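Local coordinates for quinonprotein alcohol dehydrogenase-like protein (PDB 4R5O), which is of unknown function but binds calcium and joins an immunoglobulin-like beta-sandwich domain to a seven-bladed beta-propeller, at residues G286-L291 and V301-D306; W52-K57 and C73-S78; S398-Y403 and V413-S418. All coordinates share one frame; numbering follows the deposited sequence.

Interaction 1 of 3, residues G286-L291 and V301-D306; sequences GNVYTL and VKIKND
Val288 and Ile303 pair in antiparallel register, as do Thr290 and Val301. Backbone hydrogen bonds hold both pairs. Ile303 N gives a bond of 2.6 Å to Val288 O. The return bond, from Val288 N to Ile303 O, is weak at 3.3 Å. Thr290 N reaches Val301 O at 3.1 Å, and Val301 N reaches Thr290 O at 2.8 Å. Between these pairs Tyr289 faces Lys302 without a mutual backbone bond.

Lys302 CA sits over one face of the Tyr289 ring, 4.2 Å from its centroid, in a CH-pi contact. CG of Lys302 is anti to the backbone N (chi1 175°) and the chain beyond it is extended. Its methylenes therefore run alongside the ring, pointing the same way, past Tyr289 OH. That hydroxyl bonds to Asp285, and Lys302 NZ makes a long, weak ion pair with Glu310.

The apolar contacts lie on the other face of the sheet. Ile303 CD1 touches Val288 CG1 at 4.0 Å and Thr290 CG2 at 3.9 Å. Ile272 packs against Thr290, Val301 and Ile303 there.

The chemistry thus divides this propeller-blade hairpin into a mainly apolar face and an amphipathic one, where lysine methylenes line tyrosine while the charge reaches beyond it.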
ATOM      1  N   GLY A 286       8.156  14.258  20.178  1.00 48.33           N
ATOM      2  CA  GLY A 286       6.715  14.499  20.160  1.00 46.61           C
ATOM      3  C   GLY A 286       6.308  15.671  19.302  1.00 50.29           C
ATOM      4  O   GLY A 286       5.137  16.065  19.302  1.00 50.78           O
ATOM      5  N   ASN A 287       7.279  16.240  18.561  1.00 46.21           N
ATOM      6  CA  ASN A 287       7.067  17.396  17.696  1.00 45.09           C
ATOM      7  C   ASN A 287       6.978  16.971  16.229  1.00 48.32           C
ATOM      8  O   ASN A 287       7.381  15.863  15.872  1.00 48.60           O
ATOM      9  CB  ASN A 287       8.175  18.443  17.885  1.00 39.86           C
ATOM     10  CG  ASN A 287       8.099  19.162  19.209  1.00 51.56           C
ATOM     11  OD1 ASN A 287       9.106  19.370  19.880  1.00 41.72           O
ATOM     12  ND2 ASN A 287       6.903  19.456  19.677  1.00 55.11           N
ATOM     13  N   VAL A 288       6.385  17.850  15.394  1.00 43.33           N
ATOM     14  CA  VAL A 288       6.219  17.610  13.965  1.00 41.33           C
ATOM     15  C   VAL A 288       7.270  18.403  13.258  1.00 44.62           C
ATOM     16  O   VAL A 288       7.503  19.561  13.593  1.00 46.04           O
ATOM     17  CB  VAL A 288       4.787  17.923  13.474  1.00 43.09           C
ATOM     18  CG1 VAL A 288       4.714  18.075  11.955  1.00 41.85           C
ATOM     19  CG2 VAL A 288       3.838  16.832  13.958  1.00 42.44           C
ATOM     20  N   TYR A 289       7.916  17.763  12.280  1.00 39.04           N
ATOM     21  CA  TYR A 289       8.966  18.348  11.473  1.00 38.23           C
ATOM     22  C   TYR A 289       8.624  18.340  10.019  1.00 41.37           C
ATOM     23  O   TYR A 289       8.085  17.366   9.510  1.00 41.40           O
ATOM     24  CB  TYR A 289      10.287  17.582  11.674  1.00 39.17           C
ATOM     25  CG  TYR A 289      10.929  17.780  13.021  1.00 40.36           C
ATOM     26  CD1 TYR A 289      10.448  17.122  14.148  1.00 41.22           C
ATOM     27  CD2 TYR A 289      12.101  18.519  13.150  1.00 42.90           C
ATOM     28  CE1 TYR A 289      11.055  17.281  15.394  1.00 41.12           C
ATOM     29  CE2 TYR A 289      12.729  18.675  14.388  1.00 44.63           C
ATOM     30  CZ  TYR A 289      12.202  18.050  15.507  1.00 49.04           C
ATOM     31  OH  TYR A 289      12.844  18.171  16.707  1.00 48.33           O
ATOM     32  N   THR A 290       8.996  19.400   9.331  1.00 38.35           N
ATOM     33  CA  THR A 290       8.887  19.506   7.885  1.00 37.15           C
ATOM     34  C   THR A 290      10.115  20.290   7.427  1.00 40.83           C
ATOM     35  O   THR A 290      10.991  20.559   8.230  1.00 41.04           O
ATOM     36  CB  THR A 290       7.537  20.103   7.453  1.00 41.30           C
ATOM     37  OG1 THR A 290       7.372  19.907   6.038  1.00 40.04           O
ATOM     38  CG2 THR A 290       7.362  21.589   7.845  1.00 39.98           C
ATOM     39  N   LEU A 291      10.190  20.613   6.144  1.00 39.34           N
ATOM     40  CA  LEU A 291      11.267  21.413   5.564  1.00 39.37           C
ATOM     41  C   LEU A 291      10.737  22.719   5.000  1.00 45.65           C
ATOM     42  O   LEU A 291       9.583  22.810   4.551  1.00 45.01           O
ATOM     43  CB  LEU A 291      12.020  20.654   4.448  1.00 38.04           C
ATOM     44  CG  LEU A 291      12.684  19.327   4.755  1.00 38.79           C
ATOM     45  CD1 LEU A 291      13.353  18.828   3.532  1.00 37.98           C
ATOM     46  CD2 LEU A 291      13.697  19.424   5.882  1.00 37.11           C
ATOM     47  N   VAL A 301      12.362  22.296   9.995  1.00 47.22           N
ATOM     48  CA  VAL A 301      11.495  23.080  10.863  1.00 46.94           C
ATOM     49  C   VAL A 301      10.809  22.174  11.894  1.00 49.31           C
ATOM     50  O   VAL A 301      10.121  21.243  11.537  1.00 49.02           O
ATOM     51  CB  VAL A 301      10.451  23.886  10.050  1.00 50.77           C
ATOM     52  CG1 VAL A 301       9.519  24.671  10.967  1.00 51.14           C
ATOM     53  CG2 VAL A 301      11.139  24.830   9.069  1.00 50.99           C
ATOM     54  N   LYS A 302      10.982  22.497  13.167  1.00 46.16           N
ATOM     55  CA  LYS A 302      10.323  21.878  14.313  1.00 45.62           C
ATOM     56  C   LYS A 302       9.048  22.640  14.575  1.00 49.98           C
ATOM     57  O   LYS A 302       9.106  23.859  14.699  1.00 50.32           O
ATOM     58  CB  LYS A 302      11.273  21.890  15.515  1.00 47.39           C
ATOM     59  CG  LYS A 302      10.756  21.397  16.848  1.00 45.66           C
ATOM     60  CD  LYS A 302      11.877  21.650  17.834  1.00 56.18           C
ATOM     61  CE  LYS A 302      11.721  21.125  19.225  1.00 66.41           C
ATOM     62  NZ  LYS A 302      12.917  21.407  20.053  1.00 70.10           N
ATOM     63  N   ILE A 303       7.899  21.945  14.596  1.00 45.47           N
ATOM     64  CA  ILE A 303       6.612  22.592  14.852  1.00 44.66           C
ATOM     65  C   ILE A 303       6.210  22.136  16.235  1.00 50.50           C
ATOM     66  O   ILE A 303       5.915  20.950  16.427  1.00 50.86           O
ATOM     67  CB  ILE A 303       5.528  22.323  13.759  1.00 45.95           C
ATOM     68  CG1 ILE A 303       6.106  22.486  12.308  1.00 45.18           C
ATOM     69  CG2 ILE A 303       4.282  23.202  14.004  1.00 45.32           C
ATOM     70  CD1 ILE A 303       5.189  21.988  11.073  1.00 38.10           C
ATOM     71  N   LYS A 304       6.271  23.044  17.221  1.00 46.79           N
ATOM     72  CA  LYS A 304       5.950  22.626  18.575  1.00 46.86           C
ATOM     73  C   LYS A 304       4.405  22.608  18.741  1.00 51.36           C
ATOM     74  O   LYS A 304       3.681  23.061  17.845  1.00 50.61           O
ATOM     75  CB  LYS A 304       6.646  23.531  19.597  1.00 49.99           C
ATOM     76  CG  LYS A 304       8.178  23.601  19.473  1.00 55.99           C
ATOM     77  CD  LYS A 304       8.731  24.567  20.516  1.00 60.88           C
ATOM     78  CE  LYS A 304      10.219  24.775  20.473  1.00 68.26           C
ATOM     79  NZ  LYS A 304      10.662  25.687  21.560  1.00 75.22           N
ATOM     80  N   ASN A 305       3.920  22.034  19.865  1.00 48.43           N
ATOM     81  CA  ASN A 305       2.504  21.912  20.241  1.00 47.80           C
ATOM     82  C   ASN A 305       1.755  23.258  20.164  1.00 50.63           C
ATOM     83  O   ASN A 305       0.564  23.279  19.836  1.00 50.60           O
ATOM     84  CB  ASN A 305       2.370  21.351  21.680  1.00 49.59           C
ATOM     85  CG  ASN A 305       2.950  19.954  21.930  1.00 84.08           C
ATOM     86  OD1 ASN A 305       3.569  19.302  21.056  1.00 70.09           O
ATOM     87  ND2 ASN A 305       2.756  19.467  23.163  1.00 78.77           N
ATOM     88  N   ASP A 306       2.432  24.362  20.471  1.00 46.41           N
ATOM     89  CA  ASP A 306       1.783  25.673  20.460  1.00 47.07           C
ATOM     90  C   ASP A 306       1.950  26.347  19.075  1.00 51.55           C
ATOM     91  O   ASP A 306       1.595  27.516  18.899  1.00 51.78           O
ATOM     92  CB  ASP A 306       2.343  26.565  21.590  1.00 49.54           C
ATOM     93  CG  ASP A 306       3.834  26.884  21.542  1.00 61.84           C
ATOM     94  OD1 ASP A 306       4.547  26.326  20.652  1.00 58.88           O
ATOM     95  OD2 ASP A 306       4.287  27.707  22.373  1.00 72.95           O
TER

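Interaction 2 of 3, residues W52-K57 and C73-S78; sequences WLVNGK and CRADLS. With ACT (acetate ion), chain H.
Leu53 and Ser78 form an antiparallel hydrogen-bonded pair, and Val54 and Leu77 the non-hydrogen-bonded pair beside it. The short strand axes run at 165° and come within 4.9 Å. Leu53 N meets Ser78 O at 2.9 Å, and Ser78 N returns a bond to Leu53 O. Asn55 N donates to Asp76 O at 2.9 Å. The chain then leaves the neighbouring strand through a type I' turn from Val54 to Lys57.

Asn55 adds a side-chain bond where the pairing ends. CG lies beside its own backbone N (chi1 -67°), which brings OD1 to Asp76 N at 3.0 Å. The N-H comes from above the amide plane, 46° out of it. ND2 makes a weak bond to an acetate ion, probably from the crystallisation liquor. With an alanine here, Asp76 N would probably lose this acceptor and the turn's left-handed backbone be held less easily.

Leu77 CD1 carries the apolar contact. It touches CE3 at the edge of the Trp52 ring, 3.9 Å away, and Val54 CG2 at 4.0 Å. The other methyl of Val54, CG1, rests on Ala75 CB. Trp52 NE1 bonds to Glu62 O.

Asn-Gly at the centre of a type I' turn is typical of a tight beta hairpin. Here edge strand 57-60 and strand 49-54 form it, and this contact joins 49-54 to strand 74-83 and the rest of the immunoglobulin-like sheet.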
ATOM      1  N   TRP A  52     -12.781 -27.814 -13.116  1.00 51.16           N
ATOM      2  CA  TRP A  52     -12.268 -27.261 -11.867  1.00 49.45           C
ATOM      3  C   TRP A  52     -12.352 -25.763 -11.919  1.00 57.56           C
ATOM      4  O   TRP A  52     -11.690 -25.144 -12.756  1.00 57.61           O
ATOM      5  CB  TRP A  52     -10.820 -27.728 -11.623  1.00 46.62           C
ATOM      6  CG  TRP A  52     -10.686 -29.210 -11.416  1.00 46.63           C
ATOM      7  CD1 TRP A  52     -10.511 -30.159 -12.376  1.00 49.96           C
ATOM      8  CD2 TRP A  52     -10.730 -29.908 -10.162  1.00 45.99           C
ATOM      9  NE1 TRP A  52     -10.407 -31.407 -11.796  1.00 49.54           N
ATOM     10  CE2 TRP A  52     -10.555 -31.284 -10.440  1.00 50.37           C
ATOM     11  CE3 TRP A  52     -10.871 -29.501  -8.823  1.00 45.99           C
ATOM     12  CZ2 TRP A  52     -10.488 -32.252  -9.429  1.00 50.17           C
ATOM     13  CZ3 TRP A  52     -10.850 -30.468  -7.826  1.00 48.10           C
ATOM     14  CH2 TRP A  52     -10.646 -31.825  -8.128  1.00 49.83           C
ATOM     15  N   LEU A  53     -13.198 -25.181 -11.048  1.00 56.16           N
ATOM     16  CA  LEU A  53     -13.406 -23.745 -11.002  1.00 55.92           C
ATOM     17  C   LEU A  53     -12.715 -23.157  -9.800  1.00 60.68           C
ATOM     18  O   LEU A  53     -13.030 -23.526  -8.665  1.00 62.30           O
ATOM     19  CB  LEU A  53     -14.908 -23.375 -10.982  1.00 55.75           C
ATOM     20  CG  LEU A  53     -15.829 -24.052 -12.011  1.00 61.71           C
ATOM     21  CD1 LEU A  53     -17.234 -23.556 -11.861  1.00 62.71           C
ATOM     22  CD2 LEU A  53     -15.384 -23.822 -13.437  1.00 61.95           C
ATOM     23  N   VAL A  54     -11.759 -22.251 -10.057  1.00 55.33           N
ATOM     24  CA  VAL A  54     -11.027 -21.481  -9.045  1.00 53.59           C
ATOM     25  C   VAL A  54     -11.654 -20.102  -9.042  1.00 55.30           C
ATOM     26  O   VAL A  54     -11.677 -19.435 -10.077  1.00 53.59           O
ATOM     27  CB  VAL A  54      -9.500 -21.466  -9.285  1.00 56.79           C
ATOM     28  CG1 VAL A  54      -8.804 -20.606  -8.234  1.00 55.13           C
ATOM     29  CG2 VAL A  54      -8.934 -22.887  -9.296  1.00 57.54           C
ATOM     30  N   ASN A  55     -12.283 -19.736  -7.928  1.00 52.98           N
ATOM     31  CA  ASN A  55     -13.046 -18.489  -7.772  1.00 52.87           C
ATOM     32  C   ASN A  55     -14.051 -18.312  -8.956  1.00 58.74           C
ATOM     33  O   ASN A  55     -14.172 -17.221  -9.519  1.00 57.83           O
ATOM     34  CB  ASN A  55     -12.127 -17.286  -7.645  1.00 49.06           C
ATOM     35  CG  ASN A  55     -11.333 -17.297  -6.375  1.00 55.88           C
ATOM     36  OD1 ASN A  55     -11.857 -17.579  -5.292  1.00 48.43           O
ATOM     37  ND2 ASN A  55     -10.061 -16.930  -6.470  1.00 45.74           N
ATOM     38  N   GLY A  56     -14.746 -19.406  -9.299  1.00 56.93           N
ATOM     39  CA  GLY A  56     -15.760 -19.452 -10.349  1.00 56.98           C
ATOM     40  C   GLY A  56     -15.256 -19.491 -11.777  1.00 62.63           C
ATOM     41  O   GLY A  56     -16.064 -19.580 -12.704  1.00 63.90           O
ATOM     42  N   LYS A  57     -13.933 -19.416 -11.977  1.00 58.59           N
ATOM     43  CA  LYS A  57     -13.330 -19.421 -13.311  1.00 58.95           C
ATOM     44  C   LYS A  57     -12.695 -20.787 -13.584  1.00 62.01           C
ATOM     45  O   LYS A  57     -11.927 -21.268 -12.751  1.00 61.53           O
ATOM     46  CB  LYS A  57     -12.283 -18.283 -13.425  1.00 62.14           C
ATOM     47  CG  LYS A  57     -12.786 -16.860 -13.079  1.00 83.11           C
ATOM     48  CD  LYS A  57     -13.755 -16.249 -14.116  1.00 94.68           C
ATOM     49  CE  LYS A  57     -14.281 -14.890 -13.700  1.00105.48           C
ATOM     50  NZ  LYS A  57     -15.233 -14.959 -12.553  1.00108.28           N
ATOM     51  N   CYS A  73      -2.504 -16.462  -1.032  1.00 50.51           N
ATOM     52  CA  CYS A  73      -3.787 -16.551  -1.726  1.00 49.75           C
ATOM     53  C   CYS A  73      -4.868 -17.096  -0.811  1.00 50.85           C
ATOM     54  O   CYS A  73      -4.593 -17.596   0.263  1.00 50.95           O
ATOM     55  CB  CYS A  73      -3.663 -17.425  -2.976  1.00 51.82           C
ATOM     56  SG  CYS A  73      -3.299 -19.182  -2.645  1.00 57.24           S
ATOM     57  N   ARG A  74      -6.108 -16.991  -1.284  1.00 45.76           N
ATOM     58  CA  ARG A  74      -7.355 -17.505  -0.745  1.00 44.71           C
ATOM     59  C   ARG A  74      -8.240 -17.691  -1.957  1.00 51.25           C
ATOM     60  O   ARG A  74      -8.231 -16.828  -2.835  1.00 52.95           O
ATOM     61  CB  ARG A  74      -7.983 -16.636   0.379  1.00 38.99           C
ATOM     62  CG  ARG A  74      -8.419 -15.291  -0.041  1.00 38.45           C
ATOM     63  CD  ARG A  74      -9.389 -14.656   0.915  1.00 50.48           C
ATOM     64  NE  ARG A  74      -9.773 -13.344   0.381  1.00 57.61           N
ATOM     65  CZ  ARG A  74     -10.686 -12.540   0.899  1.00 61.12           C
ATOM     66  NH1 ARG A  74     -11.364 -12.904   1.977  1.00 37.81           N
ATOM     67  NH2 ARG A  74     -10.940 -11.366   0.333  1.00 58.89           N
ATOM     68  N   ALA A  75      -8.898 -18.854  -2.076  1.00 48.48           N
ATOM     69  CA  ALA A  75      -9.725 -19.177  -3.232  1.00 48.34           C
ATOM     70  C   ALA A  75     -10.815 -20.181  -2.889  1.00 54.38           C
ATOM     71  O   ALA A  75     -10.656 -20.984  -1.976  1.00 54.13           O
ATOM     72  CB  ALA A  75      -8.861 -19.740  -4.355  1.00 49.42           C
ATOM     73  N   ASP A  76     -11.933 -20.099  -3.618  1.00 51.91           N
ATOM     74  CA  ASP A  76     -13.053 -21.027  -3.581  1.00 51.69           C
ATOM     75  C   ASP A  76     -12.815 -22.033  -4.676  1.00 55.53           C
ATOM     76  O   ASP A  76     -12.343 -21.658  -5.754  1.00 57.22           O
ATOM     77  CB  ASP A  76     -14.408 -20.300  -3.725  1.00 53.45           C
ATOM     78  CG  ASP A  76     -14.869 -19.521  -2.508  1.00 69.69           C
ATOM     79  OD1 ASP A  76     -14.998 -20.136  -1.421  1.00 71.44           O
ATOM     80  OD2 ASP A  76     -15.246 -18.336  -2.670  1.00 78.36           O
ATOM     81  N   LEU A  77     -13.061 -23.309  -4.406  1.00 50.12           N
ATOM     82  CA  LEU A  77     -12.822 -24.325  -5.415  1.00 49.11           C
ATOM     83  C   LEU A  77     -14.034 -25.231  -5.579  1.00 54.52           C
ATOM     84  O   LEU A  77     -14.557 -25.774  -4.601  1.00 54.24           O
ATOM     85  CB  LEU A  77     -11.585 -25.154  -5.043  1.00 48.82           C
ATOM     86  CG  LEU A  77     -11.188 -26.332  -5.936  1.00 51.99           C
ATOM     87  CD1 LEU A  77     -10.742 -25.886  -7.321  1.00 51.26           C
ATOM     88  CD2 LEU A  77     -10.104 -27.063  -5.305  1.00 52.47           C
ATOM     89  N   SER A  78     -14.468 -25.380  -6.838  1.00 51.71           N
ATOM     90  CA  SER A  78     -15.550 -26.277  -7.219  1.00 52.26           C
ATOM     91  C   SER A  78     -15.048 -27.314  -8.185  1.00 57.81           C
ATOM     92  O   SER A  78     -14.149 -27.059  -9.001  1.00 56.79           O
ATOM     93  CB  SER A  78     -16.731 -25.528  -7.829  1.00 54.78           C
ATOM     94  OG  SER A  78     -17.332 -24.663  -6.883  1.00 64.94           O
TER
HETATM   95  C   ACT H 504      -6.741 -16.170  -7.596  1.00 75.76           C
HETATM   96  O   ACT H 504      -7.884 -15.669  -7.664  1.00 80.13           O
HETATM   97  OXT ACT H 504      -6.400 -17.148  -6.850  1.00 75.75           O
HETATM   98  CH3 ACT H 504      -5.673 -15.546  -8.521  1.00 73.69           C

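Interaction 3 of 3, residues S398-Y403 and V413-S418; sequences SKIVVY and VDCGES
Ile400 CG1 and Cys415 SG are each turned anti to their own carbonyl carbon (chi1 -59° and -66°), which brings them together at 4.0 Å across the two strands. Asp414 is turned differently. Its CG is anti to the backbone N (chi1 -175°), and OD1 comes round to Gly416 N, two residues on, at 3.2 Å. This is an Asx turn, with the N-H meeting OD1 from above the carboxylate plane.

The motif is a classic beta bulge in the last hairpin of a propeller blade, strands 397-403 and 409-416. Cys415 and Gly416 both face Ser398. Ser398 O takes a bond from Cys415 N at 2.8 Å and a weak one from Gly416 N at 3.3 Å. Gly416 N is therefore shared between Ser398 O and the Asp414 carboxylate. In return, Ser398 N donates to Gly416 O at 2.8 Å, in the carbonyl plane and on a lone pair. Ser398 OG turns to Thr391, in the preceding strand of the blade.

Past the bulge the pairing is regular. Ile400 and Val413 exchange two backbone hydrogen bonds, and their CB atoms lie 4.0 Å apart. Tyr106 of strand 103-108 packs on both side chains, so this face of the blade meets the next one. Thr412, just before Val413, has been seen to bind calcium, though it holds no ion within this chain here.

Gly416 is also the second residue of a type II' turn from Cys415 to Ser418, a position of positive phi that favours glycine. At the end of that turn, Ser418 OG donates to Cys415 O at 3.0 Å, nearly in line with the carbonyl bond.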
ATOM      1  N   SER A 398      14.543   0.014 -11.188  1.00 54.90           N
ATOM      2  CA  SER A 398      14.342   0.405  -9.812  1.00 52.53           C
ATOM      3  C   SER A 398      14.542  -0.760  -8.860  1.00 54.27           C
ATOM      4  O   SER A 398      14.295  -1.930  -9.199  1.00 55.44           O
ATOM      5  CB  SER A 398      12.945   0.984  -9.632  1.00 54.85           C
ATOM      6  OG  SER A 398      12.806   2.137 -10.442  1.00 64.76           O
ATOM      7  N   LYS A 399      14.976  -0.418  -7.652  1.00 46.73           N
ATOM      8  CA  LYS A 399      15.224  -1.365  -6.592  1.00 45.40           C
ATOM      9  C   LYS A 399      14.851  -0.768  -5.238  1.00 48.61           C
ATOM     10  O   LYS A 399      14.818   0.453  -5.086  1.00 49.44           O
ATOM     11  CB  LYS A 399      16.698  -1.814  -6.590  1.00 46.66           C
ATOM     12  CG  LYS A 399      17.703  -0.688  -6.372  1.00 47.02           C
ATOM     13  CD  LYS A 399      19.122  -1.184  -6.446  1.00 51.61           C
ATOM     14  CE  LYS A 399      20.108  -0.050  -6.421  1.00 52.43           C
ATOM     15  NZ  LYS A 399      21.494  -0.567  -6.496  1.00 69.98           N
ATOM     16  N   ILE A 400      14.567  -1.644  -4.262  1.00 43.01           N
ATOM     17  CA  ILE A 400      14.336  -1.263  -2.876  1.00 41.68           C
ATOM     18  C   ILE A 400      15.536  -1.794  -2.100  1.00 47.84           C
ATOM     19  O   ILE A 400      15.759  -3.003  -2.063  1.00 47.90           O
ATOM     20  CB  ILE A 400      12.968  -1.714  -2.284  1.00 42.56           C
ATOM     21  CG1 ILE A 400      11.794  -1.142  -3.085  1.00 40.98           C
ATOM     22  CG2 ILE A 400      12.883  -1.322  -0.811  1.00 41.87           C
ATOM     23  CD1 ILE A 400      10.451  -1.737  -2.710  1.00 49.24           C
ATOM     24  N   VAL A 401      16.344  -0.896  -1.546  1.00 45.45           N
ATOM     25  CA  VAL A 401      17.508  -1.289  -0.756  1.00 45.50           C
ATOM     26  C   VAL A 401      17.140  -1.088   0.706  1.00 49.07           C
ATOM     27  O   VAL A 401      16.654  -0.024   1.085  1.00 47.87           O
ATOM     28  CB  VAL A 401      18.808  -0.547  -1.159  1.00 49.94           C
ATOM     29  CG1 VAL A 401      19.981  -1.004  -0.302  1.00 50.21           C
ATOM     30  CG2 VAL A 401      19.121  -0.761  -2.639  1.00 50.08           C
ATOM     31  N   VAL A 402      17.306  -2.149   1.495  1.00 47.25           N
ATOM     32  CA  VAL A 402      17.032  -2.199   2.927  1.00 47.12           C
ATOM     33  C   VAL A 402      18.368  -2.116   3.644  1.00 52.17           C
ATOM     34  O   VAL A 402      19.181  -3.046   3.530  1.00 51.71           O
ATOM     35  CB  VAL A 402      16.216  -3.466   3.342  1.00 50.66           C
ATOM     36  CG1 VAL A 402      16.022  -3.528   4.856  1.00 51.06           C
ATOM     37  CG2 VAL A 402      14.889  -3.567   2.603  1.00 48.87           C
ATOM     38  N   TYR A 403      18.608  -0.989   4.339  1.00 48.36           N
ATOM     39  CA  TYR A 403      19.819  -0.735   5.112  1.00 48.64           C
ATOM     40  C   TYR A 403      19.605  -1.015   6.585  1.00 54.34           C
ATOM     41  O   TYR A 403      18.518  -0.807   7.094  1.00 54.12           O
ATOM     42  CB  TYR A 403      20.281   0.730   4.950  1.00 49.68           C
ATOM     43  CG  TYR A 403      20.722   1.126   3.554  1.00 51.35           C
ATOM     44  CD1 TYR A 403      22.024   0.886   3.120  1.00 53.35           C
ATOM     45  CD2 TYR A 403      19.868   1.825   2.700  1.00 51.14           C
ATOM     46  CE1 TYR A 403      22.449   1.276   1.852  1.00 52.25           C
ATOM     47  CE2 TYR A 403      20.283   2.219   1.426  1.00 51.65           C
ATOM     48  CZ  TYR A 403      21.573   1.935   1.005  1.00 57.01           C
ATOM     49  OH  TYR A 403      22.011   2.334  -0.236  1.00 55.33           O
ATOM     50  N   VAL A 413      15.505  -5.555  -3.440  1.00 53.14           N
ATOM     51  CA  VAL A 413      14.285  -6.007  -4.101  1.00 51.64           C
ATOM     52  C   VAL A 413      14.299  -5.421  -5.505  1.00 56.07           C
ATOM     53  O   VAL A 413      14.256  -4.201  -5.652  1.00 54.76           O
ATOM     54  CB  VAL A 413      13.015  -5.622  -3.303  1.00 54.46           C
ATOM     55  CG1 VAL A 413      11.765  -6.264  -3.904  1.00 53.88           C
ATOM     56  CG2 VAL A 413      13.154  -5.990  -1.832  1.00 54.37           C
ATOM     57  N   ASP A 414      14.432  -6.260  -6.531  1.00 55.02           N
ATOM     58  CA  ASP A 414      14.446  -5.772  -7.905  1.00 55.48           C
ATOM     59  C   ASP A 414      13.015  -5.477  -8.304  1.00 57.25           C
ATOM     60  O   ASP A 414      12.130  -6.291  -8.066  1.00 55.12           O
ATOM     61  CB  ASP A 414      15.133  -6.771  -8.859  1.00 58.92           C
ATOM     62  CG  ASP A 414      15.310  -6.304 -10.304  1.00 75.90           C
ATOM     63  OD1 ASP A 414      15.224  -5.070 -10.555  1.00 74.82           O
ATOM     64  OD2 ASP A 414      15.581  -7.165 -11.178  1.00 88.78           O
ATOM     65  N   CYS A 415      12.775  -4.274  -8.820  1.00 55.20           N
ATOM     66  CA  CYS A 415      11.429  -3.848  -9.182  1.00 54.74           C
ATOM     67  C   CYS A 415      11.330  -3.613 -10.696  1.00 62.08           C
ATOM     68  O   CYS A 415      10.224  -3.416 -11.210  1.00 62.86           O
ATOM     69  CB  CYS A 415      11.041  -2.596  -8.396  1.00 53.06           C
ATOM     70  SG  CYS A 415      10.882  -2.862  -6.612  1.00 55.50           S
ATOM     71  N   GLY A 416      12.471  -3.647 -11.379  1.00 59.32           N
ATOM     72  CA  GLY A 416      12.546  -3.458 -12.818  1.00 59.69           C
ATOM     73  C   GLY A 416      12.099  -2.094 -13.286  1.00 63.26           C
ATOM     74  O   GLY A 416      12.490  -1.083 -12.714  1.00 62.15           O
ATOM     75  N   GLU A 417      11.239  -2.076 -14.299  1.00 62.48           N
ATOM     76  CA  GLU A 417      10.716  -0.885 -14.968  1.00 63.70           C
ATOM     77  C   GLU A 417       9.605  -0.180 -14.178  1.00 67.80           C
ATOM     78  O   GLU A 417       9.251   0.964 -14.511  1.00 68.98           O
ATOM     79  CB  GLU A 417      10.165  -1.282 -16.340  1.00 66.21           C
ATOM     80  CG  GLU A 417      11.257  -1.686 -17.315  1.00 83.42           C
ATOM     81  CD  GLU A 417      10.787  -2.184 -18.665  1.00112.80           C
ATOM     82  OE1 GLU A 417       9.656  -2.718 -18.753  1.00108.39           O
ATOM     83  OE2 GLU A 417      11.594  -2.117 -19.622  1.00112.93           O
ATOM     84  N   SER A 418       9.068  -0.841 -13.145  1.00 62.24           N
ATOM     85  CA  SER A 418       7.990  -0.300 -12.334  1.00 60.39           C
ATOM     86  C   SER A 418       8.547   0.189 -10.990  1.00 61.28           C
ATOM     87  O   SER A 418       8.999  -0.609 -10.165  1.00 60.57           O
ATOM     88  CB  SER A 418       6.883  -1.337 -12.144  1.00 64.25           C
ATOM     89  OG  SER A 418       7.376  -2.548 -11.596  1.00 76.56           O
TER

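Overall arrangement
From the N terminus the chain first makes interaction 2, which closes a loop of 15 residues within the immunoglobulin-like domain. That loop holds most of strand 57-60 and all of strand 65-68. The chain then enters the propeller. Interaction 1 closes the hairpin of strands 288-294 and 297-303 in one blade. Interaction 3 closes the hairpin of strands 397-403 and 409-416 in a later blade. Soon after, strand 422-424 pairs with strand 103-108, so the C terminus completes the first blade and shuts the ring. The three contacts follow in series, and none nests or crosses. Interactions 1 and 2 are on opposite sides of the chain's centre, their own centres 51 Å apart.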